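Local coordinates for fatty acid/retinol binding protein protein 7, isoform A, confirmed BY transcript evidence (Caenorhabditis elegans, PDB 2W9Y) that probably binds fatty acids such as oleic acid, and retinoids, as a small helical lipid carrier of the nematode FAR family, at residues R76-Y87 / D127-I138; G1-P9 / L21-K32. All blocks are in the same frame, centred on the assembly; numbering follows the deposited sequence.

Contact 1: residues R76-Y87 / D127-I138; sequences RLDGLSPAAVEY and DQAALRKNNPDI
Arg-76 reaches from between helix 60-75 and helix 82-104 to the turn that follows helix 125-134, and its side chain touches that turn along most of its length. CB, CG and CD all run past Asn-135 OD1, CD coming to 3.3 Å of that oxygen. With CG anti to the carbonyl carbon (chi1 -70°) and the chain extended from there to NE, the guanidinium is delivered beyond Asn-135. Here NH1 divides its two hydrogens: one goes almost straight to Asn-135 OD1 (168°), the other to Asp-137 OD1. NH2 meets Asp-137 OD2 at 2.8 Å, which makes the salt bridge end-on and bidentate, its two flat groups nearly coplanar and each oxygen met on its syn side. Glu-19 forms a second salt bridge with NH2.

The backbone of residues 76-78 is read by Asn-134, whose ND2 donates to Arg-76 O from above the carbonyl plane and, more directly, to Asp-78 O at 2.9 Å. Water 1 also bridges Arg-76 O to Asn-135 ND2, which in turn donates to Leu-131 O.

Farther along, Leu-80 CD1 packs on Leu-131 CD2 at 3.8 Å, the two side chains at about a right angle, while Leu-131 CD1 lies 3.6 Å from Tyr-87 CD2. At the far end Ser-81, the N-cap of helix 82-104, accepts from Ala-84 N and donates through OG to Asp-127 OD1, 2.7 Å away. The axes of the segments 82-87 and 127-134 cross at -53°, 9.9 Å apart at closest. Polar bonds thus hold both ends of an apolar centre, and the guanidinium, shared between Asp-137, Glu-19 and the Asn-135 amide oxygen, is fixed in rotation; its charge probably keeps both carboxylates ionised.

Contact 2: residues G1-P9 / L21-K32; sequences GAMSVASLP and LEFSSSITADEK. With SO4 (sulfate ion), chain B.
Leu-21, on helix 18-26, meets the N-terminal arm through CD2, which lies 3.6 Å from Val-5 CG1 with the two side chains at about a right angle. One turn on, Ser-24 faces the other branch of the valine: its CB sits only 3.3 Å from Val-5 CG2, a tight carbon contact, while its OG bonds back to Gln-20 O. The backbone carbonyl of Ser-24 takes a hydrogen from water 4, which accepts from Met-3 N, and Met-3 CG rests 3.5 Å from that same oxygen.

Ile-27 comes next. Its CB and CG1 pack against Met-3 CG, and CD1 turns to a face of the Phe-23 ring, offset toward the rim. Ile-27 O receives hydrogens from waters 3 and 4, the former held by Ala-2 N. The arm thus lies over the C-terminal end of a helix in this all-helical fold, with Met-3 also touching Leu-99 and Thr-103 of helix 82-104. Thr-28 then forms an ST motif, OG1 accepting from Glu-31 N, as the chain turns into helix 32-39; Ala-2 CB sits 3.9 Å from Thr-28 O.

Lys-32 leaves with CG anti to its own N (chi1 -172°) and stays extended, passing CG beside Met-3 SD before NZ donates to Ala-2 O at 2.9 Å.

How the contacts relate
Both contacts are partly buried and lie on opposite sides of the chain's centre, their centres 26 Å apart and nearest atoms about 7 Å, so they do not touch. Contact 1 joins a mid-chain segment, with the start of helix 82-104, to one near the C-terminus, and mixes a salt bridge, asparagine side-chain hydrogen bonds and a helix cap with leucine packing. Contact 2 lays an N-terminal arm, mostly loop with a short 3-10 segment, on helix 18-26 and the turn into helix 32-39; across it run small apolar contacts, two bridging waters and one lysine bond to a carbonyl. Helix 82-104 links them, its later part meeting Met-3, as does Glu-19 of helix 18-26, paired with Arg-76.

Contact 1: residues R76-Y87 / D127-I138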
loop_
_atom_site.group_PDB
_atom_site.type_symbol
_atom_site.label_atom_id
_atom_site.label_comp_id
_atom_site.label_asym_id
_atom_site.label_seq_id
_atom_site.Cartn_x
_atom_site.Cartn_y
_atom_site.Cartn_z
ATOM N N ARG A 76 -8.592 -1.654 8.686
ATOM C CA ARG A 76 -9.428 -1.139 7.598
ATOM C C ARG A 76 -10.360 -2.246 7.116
ATOM O O ARG A 76 -11.296 -2.000 6.406
ATOM C CB ARG A 76 -8.535 -0.677 6.433
ATOM C CG ARG A 76 -7.723 0.630 6.807
ATOM C CD ARG A 76 -6.650 0.904 5.820
ATOM N NE ARG A 76 -5.902 2.159 6.213
ATOM C CZ ARG A 76 -6.262 3.402 5.861
ATOM N NH1 ARG A 76 -7.306 3.664 5.047
ATOM N NH2 ARG A 76 -5.520 4.434 6.298
ATOM N N LEU A 77 -10.035 -3.489 7.418
ATOM C CA LEU A 77 -10.909 -4.589 6.928
ATOM C C LEU A 77 -12.064 -4.931 7.891
ATOM O O LEU A 77 -13.026 -5.677 7.536
ATOM C CB LEU A 77 -10.079 -5.858 6.630
ATOM C CG LEU A 77 -8.904 -5.707 5.658
ATOM C CD1 LEU A 77 -8.136 -7.009 5.501
ATOM C CD2 LEU A 77 -9.468 -5.329 4.340
ATOM N N ASP A 78 -12.002 -4.416 9.091
ATOM C CA ASP A 78 -13.001 -4.834 10.126
ATOM C C ASP A 78 -14.464 -4.572 9.788
ATOM O O ASP A 78 -14.828 -3.456 9.373
ATOM C CB ASP A 78 -12.691 -4.189 11.523
ATOM C CG ASP A 78 -11.436 -4.791 12.197
ATOM O OD1 ASP A 78 -10.937 -5.883 11.777
ATOM O OD2 ASP A 78 -10.917 -4.154 13.171
ATOM N N GLY A 79 -15.323 -5.593 9.988
ATOM C CA GLY A 79 -16.753 -5.382 9.802
ATOM C C GLY A 79 -17.314 -5.337 8.402
ATOM O O GLY A 79 -18.567 -5.324 8.229
ATOM N N LEU A 80 -16.406 -5.360 7.406
ATOM C CA LEU A 80 -16.789 -5.344 6.007
ATOM C C LEU A 80 -17.444 -6.646 5.546
ATOM O O LEU A 80 -17.110 -7.699 6.078
ATOM C CB LEU A 80 -15.592 -5.011 5.101
ATOM C CG LEU A 80 -14.887 -3.649 5.240
ATOM C CD1 LEU A 80 -13.676 -3.531 4.273
ATOM C CD2 LEU A 80 -15.899 -2.509 4.979
ATOM N N SER A 81 -18.336 -6.540 4.545
ATOM C CA SER A 81 -19.004 -7.671 3.898
ATOM C C SER A 81 -17.979 -8.410 3.028
ATOM O O SER A 81 -16.940 -7.850 2.709
ATOM C CB SER A 81 -20.049 -7.113 2.957
ATOM O OG SER A 81 -19.416 -6.593 1.736
ATOM N N PRO A 82 -18.285 -9.650 2.611
ATOM C CA PRO A 82 -17.371 -10.462 1.807
ATOM C C PRO A 82 -16.960 -9.753 0.564
ATOM O O PRO A 82 -15.763 -9.801 0.225
ATOM C CB PRO A 82 -18.204 -11.724 1.487
ATOM C CG PRO A 82 -19.078 -11.842 2.733
ATOM C CD PRO A 82 -19.359 -10.457 3.212
ATOM N N ALA A 83 -17.880 -9.034 -0.077
ATOM C CA ALA A 83 -17.576 -8.332 -1.343
ATOM C C ALA A 83 -16.661 -7.145 -1.113
ATOM O O ALA A 83 -15.726 -6.882 -1.906
ATOM C CB ALA A 83 -18.860 -7.822 -2.033
ATOM N N ALA A 84 -16.933 -6.408 -0.044
ATOM C CA ALA A 84 -16.119 -5.235 0.249
ATOM C C ALA A 84 -14.728 -5.624 0.671
ATOM O O ALA A 84 -13.758 -4.887 0.337
ATOM C CB ALA A 84 -16.825 -4.394 1.332
ATOM N N VAL A 85 -14.601 -6.727 1.420
ATOM C CA VAL A 85 -13.297 -7.263 1.829
ATOM C C VAL A 85 -12.513 -7.739 0.601
ATOM O O VAL A 85 -11.301 -7.456 0.486
ATOM C CB VAL A 85 -13.418 -8.409 2.832
ATOM C CG1 VAL A 85 -12.081 -9.194 2.963
ATOM C CG2 VAL A 85 -13.967 -7.906 4.208
ATOM N N GLU A 86 -13.178 -8.468 -0.304
ATOM C CA GLU A 86 -12.514 -8.857 -1.603
ATOM C C GLU A 86 -11.944 -7.628 -2.343
ATOM O O GLU A 86 -10.807 -7.642 -2.911
ATOM C CB GLU A 86 -13.534 -9.544 -2.494
ATOM C CG GLU A 86 -13.119 -9.709 -3.941
ATOM C CD GLU A 86 -14.133 -10.580 -4.742
ATOM O OE1 GLU A 86 -15.274 -10.122 -5.016
ATOM O OE2 GLU A 86 -13.786 -11.722 -5.100
ATOM N N TYR A 87 -12.745 -6.572 -2.382
ATOM C CA TYR A 87 -12.321 -5.318 -2.988
ATOM C C TYR A 87 -11.132 -4.705 -2.271
ATOM O O TYR A 87 -10.126 -4.309 -2.903
ATOM C CB TYR A 87 -13.516 -4.313 -3.007
ATOM C CG TYR A 87 -13.098 -2.990 -3.669
ATOM C CD1 TYR A 87 -13.038 -2.849 -5.072
ATOM C CD2 TYR A 87 -12.696 -1.883 -2.887
ATOM C CE1 TYR A 87 -12.557 -1.630 -5.664
ATOM C CE2 TYR A 87 -12.224 -0.716 -3.450
ATOM C CZ TYR A 87 -12.189 -0.598 -4.854
ATOM O OH TYR A 87 -11.723 0.581 -5.372
ATOM N N ASP A 127 -21.931 -1.118 0.476
ATOM C CA ASP A 127 -20.512 -1.476 0.492
ATOM C C ASP A 127 -19.603 -0.254 0.231
ATOM O O ASP A 127 -18.511 -0.166 0.791
ATOM C CB ASP A 127 -20.162 -2.553 -0.543
ATOM C CG ASP A 127 -20.498 -3.959 -0.054
ATOM O OD1 ASP A 127 -20.587 -4.218 1.179
ATOM O OD2 ASP A 127 -20.692 -4.843 -0.886
ATOM N N GLN A 128 -20.066 0.680 -0.587
ATOM C CA GLN A 128 -19.251 1.885 -0.905
ATOM C C GLN A 128 -19.219 2.686 0.385
ATOM O O GLN A 128 -18.192 3.202 0.735
ATOM C CB GLN A 128 -19.943 2.717 -1.979
ATOM C CG GLN A 128 -19.907 2.072 -3.421
ATOM C CD GLN A 128 -20.664 2.876 -4.433
ATOM O OE1 GLN A 128 -21.612 3.602 -4.071
ATOM N NE2 GLN A 128 -20.305 2.750 -5.715
ATOM N N ALA A 129 -20.357 2.794 1.083
ATOM C CA ALA A 129 -20.402 3.629 2.298
ATOM C C ALA A 129 -19.514 2.978 3.395
ATOM O O ALA A 129 -18.806 3.652 4.145
ATOM C CB ALA A 129 -21.813 3.791 2.808
ATOM N N ALA A 130 -19.535 1.663 3.475
ATOM C CA ALA A 130 -18.737 0.966 4.498
ATOM C C ALA A 130 -17.210 1.128 4.264
ATOM O O ALA A 130 -16.401 1.243 5.246
ATOM C CB ALA A 130 -19.100 -0.498 4.544
ATOM N N LEU A 131 -16.808 0.980 2.990
ATOM C CA LEU A 131 -15.436 1.219 2.600
ATOM C C LEU A 131 -15.000 2.639 2.933
ATOM O O LEU A 131 -13.860 2.848 3.419
ATOM C CB LEU A 131 -15.221 0.931 1.098
ATOM C CG LEU A 131 -15.122 -0.586 0.724
ATOM C CD1 LEU A 131 -15.425 -0.934 -0.810
ATOM C CD2 LEU A 131 -13.831 -1.279 1.199
ATOM N N ARG A 132 -15.859 3.611 2.624
ATOM C CA ARG A 132 -15.499 5.040 2.915
ATOM C C ARG A 132 -15.399 5.264 4.434
ATOM O O ARG A 132 -14.519 5.963 4.913
ATOM C CB ARG A 132 -16.501 5.990 2.283
ATOM C CG ARG A 132 -16.285 6.059 0.724
ATOM C CD ARG A 132 -17.428 6.843 0.076
ATOM N NE ARG A 132 -17.001 7.304 -1.230
ATOM C CZ ARG A 132 -17.792 7.294 -2.282
ATOM N NH1 ARG A 132 -19.027 6.791 -2.155
ATOM N NH2 ARG A 132 -17.337 7.729 -3.457
ATOM N N LYS A 133 -16.264 4.595 5.180
ATOM C CA LYS A 133 -16.268 4.786 6.642
ATOM C C LYS A 133 -14.960 4.195 7.204
ATOM O O LYS A 133 -14.367 4.745 8.122
ATOM C CB LYS A 133 -17.518 4.110 7.263
ATOM C CG LYS A 133 -17.700 4.321 8.797
ATOM C CD LYS A 133 -19.029 3.609 9.258
ATOM C CE LYS A 133 -18.921 3.111 10.656
ATOM N NZ LYS A 133 -20.279 2.776 11.167
ATOM N N ASN A 134 -14.547 3.031 6.706
ATOM C CA ASN A 134 -13.311 2.424 7.173
ATOM C C ASN A 134 -12.005 3.095 6.630
ATOM O O ASN A 134 -10.900 2.857 7.163
ATOM C CB ASN A 134 -13.293 0.932 6.829
ATOM C CG ASN A 134 -13.987 0.053 7.875
ATOM O OD1 ASN A 134 -14.566 0.572 8.835
ATOM N ND2 ASN A 134 -13.861 -1.293 7.743
ATOM N N ASN A 135 -12.109 3.816 5.518
ATOM C CA ASN A 135 -10.935 4.437 4.831
ATOM C C ASN A 135 -11.301 5.890 4.428
ATOM O O ASN A 135 -11.409 6.176 3.268
ATOM C CB ASN A 135 -10.612 3.644 3.525
ATOM C CG ASN A 135 -10.369 2.164 3.775
ATOM O OD1 ASN A 135 -9.224 1.732 3.993
ATOM N ND2 ASN A 135 -11.491 1.335 3.727
ATOM N N PRO A 136 -11.523 6.794 5.388
ATOM C CA PRO A 136 -12.009 8.157 5.083
ATOM C C PRO A 136 -10.895 8.954 4.395
ATOM O O PRO A 136 -11.178 9.980 3.770
ATOM C CB PRO A 136 -12.322 8.760 6.476
ATOM C CG PRO A 136 -11.586 7.840 7.458
ATOM C CD PRO A 136 -11.429 6.518 6.838
ATOM N N ASP A 137 -9.669 8.411 4.425
ATOM C CA ASP A 137 -8.496 9.104 3.814
ATOM C C ASP A 137 -8.259 8.720 2.346
ATOM O O ASP A 137 -7.414 9.327 1.660
ATOM C CB ASP A 137 -7.215 8.791 4.615
ATOM C CG ASP A 137 -6.993 7.299 4.791
ATOM O OD1 ASP A 137 -8.003 6.494 4.771
ATOM O OD2 ASP A 137 -5.827 6.926 5.001
ATOM N N ILE A 138 -8.994 7.732 1.851
ATOM C CA ILE A 138 -8.833 7.278 0.471
ATOM C C ILE A 138 -9.874 7.892 -0.482
ATOM O O ILE A 138 -11.013 8.052 -0.119
ATOM C CB ILE A 138 -8.959 5.709 0.466
ATOM C CG1 ILE A 138 -7.652 5.153 1.045
ATOM C CG2 ILE A 138 -9.245 5.134 -0.969
ATOM C CD1 ILE A 138 -7.585 3.551 1.051
HETATM O O HOH W 1 -10.921 -1.531 3.631
HETATM O O HOH W 2 -19.216 -3.818 3.619
#

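Contact 2: residues G1-P9 / L21-K32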
loop_
_atom_site.group_PDB
_atom_site.type_symbol
_atom_site.label_atom_id
_atom_site.label_comp_id
_atom_site.label_asym_id
_atom_site.label_seq_id
_atom_site.Cartn_x
_atom_site.Cartn_y
_atom_site.Cartn_z
ATOM N N GLY A 1 11.659 13.053 -1.352
ATOM C CA GLY A 1 12.935 12.585 -0.712
ATOM C C GLY A 1 13.397 11.296 -1.398
ATOM O O GLY A 1 13.257 11.177 -2.637
ATOM N N ALA A 2 13.948 10.345 -0.635
ATOM C CA ALA A 2 14.496 9.152 -1.282
ATOM C C ALA A 2 13.455 8.384 -2.135
ATOM O O ALA A 2 13.782 7.859 -3.237
ATOM C CB ALA A 2 15.107 8.245 -0.269
ATOM N N MET A 3 12.223 8.258 -1.622
ATOM C CA MET A 3 11.246 7.426 -2.320
ATOM C C MET A 3 10.598 7.927 -3.615
ATOM O O MET A 3 10.238 7.114 -4.475
ATOM C CB MET A 3 10.200 6.923 -1.341
ATOM C CG MET A 3 10.803 5.892 -0.397
ATOM S SD MET A 3 11.116 4.296 -1.250
ATOM C CE MET A 3 9.446 3.862 -1.752
ATOM N N SER A 4 10.428 9.229 -3.776
ATOM C CA SER A 4 9.767 9.786 -4.970
ATOM C C SER A 4 8.261 9.386 -5.061
ATOM O O SER A 4 7.741 9.189 -6.158
ATOM C CB SER A 4 10.469 9.386 -6.291
ATOM O OG SER A 4 11.863 9.666 -6.360
ATOM N N VAL A 5 7.559 9.315 -3.942
ATOM C CA VAL A 5 6.067 9.090 -3.980
ATOM C C VAL A 5 5.299 10.075 -4.857
ATOM O O VAL A 5 4.304 9.733 -5.491
ATOM C CB VAL A 5 5.465 9.187 -2.555
ATOM C CG1 VAL A 5 3.938 9.332 -2.635
ATOM C CG2 VAL A 5 5.846 7.884 -1.755
ATOM N N ALA A 6 5.758 11.311 -4.906
ATOM C CA ALA A 6 5.062 12.317 -5.673
ATOM C C ALA A 6 5.088 12.055 -7.169
ATOM O O ALA A 6 4.249 12.593 -7.916
ATOM C CB ALA A 6 5.675 13.684 -5.395
ATOM N N SER A 7 6.027 11.228 -7.615
ATOM C CA SER A 7 6.159 10.923 -9.039
ATOM C C SER A 7 5.091 9.904 -9.532
ATOM O O SER A 7 4.959 9.684 -10.765
ATOM C CB SER A 7 7.541 10.349 -9.323
ATOM O OG SER A 7 7.664 9.107 -8.603
ATOM N N LEU A 8 4.363 9.294 -8.590
ATOM C CA LEU A 8 3.342 8.292 -8.917
ATOM C C LEU A 8 2.167 8.960 -9.653
ATOM O O LEU A 8 1.904 10.132 -9.458
ATOM C CB LEU A 8 2.800 7.607 -7.639
ATOM C CG LEU A 8 3.803 6.720 -6.917
ATOM C CD1 LEU A 8 3.109 6.123 -5.694
ATOM C CD2 LEU A 8 4.178 5.583 -7.911
ATOM N N PRO A 9 1.456 8.213 -10.523
ATOM C CA PRO A 9 0.261 8.783 -11.189
ATOM C C PRO A 9 -0.812 9.143 -10.141
ATOM O O PRO A 9 -0.912 8.490 -9.103
ATOM C CB PRO A 9 -0.244 7.661 -12.063
ATOM C CG PRO A 9 0.916 6.643 -12.139
ATOM C CD PRO A 9 1.833 6.862 -11.015
ATOM N N LEU A 21 1.811 6.002 2.951
ATOM C CA LEU A 21 2.427 7.252 2.514
ATOM C C LEU A 21 3.348 7.791 3.583
ATOM O O LEU A 21 4.446 8.283 3.248
ATOM C CB LEU A 21 1.349 8.303 2.183
ATOM C CG LEU A 21 0.546 8.003 0.921
ATOM C CD1 LEU A 21 -0.693 8.963 0.697
ATOM C CD2 LEU A 21 1.427 8.094 -0.325
ATOM N N GLU A 22 2.944 7.693 4.850
ATOM C CA GLU A 22 3.773 8.218 5.946
ATOM C C GLU A 22 4.997 7.376 6.042
ATOM O O GLU A 22 6.103 7.930 6.264
ATOM C CB GLU A 22 3.033 8.191 7.317
ATOM C CG GLU A 22 1.942 9.311 7.440
ATOM C CD GLU A 22 1.100 9.216 8.724
ATOM O OE1 GLU A 22 1.048 8.152 9.375
ATOM O OE2 GLU A 22 0.460 10.210 9.089
ATOM N N PHE A 23 4.842 6.061 5.832
ATOM C CA PHE A 23 6.040 5.185 5.841
ATOM C C PHE A 23 6.988 5.605 4.713
ATOM O O PHE A 23 8.208 5.730 4.914
ATOM C CB PHE A 23 5.635 3.700 5.701
ATOM C CG PHE A 23 6.790 2.765 5.536
ATOM C CD1 PHE A 23 7.586 2.403 6.608
ATOM C CD2 PHE A 23 7.085 2.236 4.281
ATOM C CE1 PHE A 23 8.631 1.547 6.432
ATOM C CE2 PHE A 23 8.126 1.375 4.111
ATOM C CZ PHE A 23 8.880 1.033 5.175
ATOM N N SER A 24 6.460 5.808 3.519
ATOM C CA SER A 24 7.327 6.149 2.329
ATOM C C SER A 24 8.050 7.471 2.531
ATOM O O SER A 24 9.214 7.585 2.190
ATOM C CB SER A 24 6.558 6.268 1.037
ATOM O OG SER A 24 5.907 5.068 0.753
ATOM N N SER A 25 7.351 8.457 3.088
ATOM C CA SER A 25 7.955 9.750 3.428
ATOM C C SER A 25 9.090 9.655 4.423
ATOM O O SER A 25 10.045 10.460 4.393
ATOM C CB SER A 25 6.893 10.649 4.073
ATOM O OG SER A 25 6.066 11.176 3.070
ATOM N N SER A 26 8.983 8.687 5.311
ATOM C CA SER A 26 9.905 8.547 6.401
ATOM C C SER A 26 11.228 7.949 5.938
ATOM O O SER A 26 12.219 8.093 6.660
ATOM C CB SER A 26 9.306 7.695 7.531
ATOM O OG SER A 26 9.490 6.289 7.313
ATOM N N ILE A 27 11.263 7.252 4.787
ATOM C CA ILE A 27 12.432 6.487 4.359
ATOM C C ILE A 27 13.582 7.453 4.110
ATOM O O ILE A 27 13.460 8.353 3.278
ATOM C CB ILE A 27 12.174 5.750 2.999
ATOM C CG1 ILE A 27 11.036 4.732 3.105
ATOM C CG2 ILE A 27 13.415 5.006 2.500
ATOM C CD1 ILE A 27 11.085 3.910 4.376
ATOM N N THR A 28 14.695 7.250 4.811
ATOM C CA THR A 28 15.899 8.077 4.647
ATOM C C THR A 28 16.739 7.565 3.488
ATOM O O THR A 28 16.482 6.481 2.930
ATOM C CB THR A 28 16.778 8.004 5.921
ATOM O OG1 THR A 28 17.141 6.636 6.145
ATOM C CG2 THR A 28 16.078 8.537 7.164
ATOM N N ALA A 29 17.801 8.300 3.147
ATOM C CA ALA A 29 18.565 7.932 1.977
ATOM C C ALA A 29 19.280 6.624 2.252
ATOM O O ALA A 29 19.501 5.823 1.302
ATOM C CB ALA A 29 19.605 9.031 1.624
ATOM N N ASP A 30 19.659 6.391 3.512
ATOM C CA ASP A 30 20.358 5.101 3.796
ATOM C C ASP A 30 19.391 3.908 3.979
ATOM O O ASP A 30 19.807 2.740 3.820
ATOM C CB ASP A 30 21.292 5.191 5.001
ATOM C CG ASP A 30 20.553 5.418 6.285
ATOM O OD1 ASP A 30 19.947 6.479 6.416
ATOM O OD2 ASP A 30 20.536 4.527 7.169
ATOM N N GLU A 31 18.115 4.212 4.245
ATOM C CA GLU A 31 17.067 3.166 4.368
ATOM C C GLU A 31 16.550 2.591 3.050
ATOM O O GLU A 31 16.273 1.383 2.943
ATOM C CB GLU A 31 15.908 3.698 5.179
ATOM C CG GLU A 31 16.252 3.773 6.705
ATOM C CD GLU A 31 15.249 4.611 7.452
ATOM O OE1 GLU A 31 14.316 5.165 6.827
ATOM O OE2 GLU A 31 15.346 4.734 8.690
ATOM N N LYS A 32 16.428 3.453 2.038
ATOM C CA LYS A 32 15.910 3.000 0.766
ATOM C C LYS A 32 16.693 1.797 0.198
ATOM O O LYS A 32 16.096 0.842 -0.269
ATOM C CB LYS A 32 15.821 4.155 -0.235
ATOM C CG LYS A 32 15.108 3.737 -1.487
ATOM C CD LYS A 32 14.952 4.883 -2.464
ATOM C CE LYS A 32 14.422 4.410 -3.801
ATOM N NZ LYS A 32 14.542 5.533 -4.786
HETATM S S SO4 B . 10.225 14.094 -4.408
HETATM O O1 SO4 B . 11.165 12.995 -4.445
HETATM O O2 SO4 B . 9.793 14.303 -3.028
HETATM O O3 SO4 B . 10.857 15.298 -4.957
HETATM O O4 SO4 B . 9.075 13.648 -5.210
HETATM O O HOH W 3 14.445 10.904 2.065
HETATM O O HOH W 4 11.411 8.798 1.216
#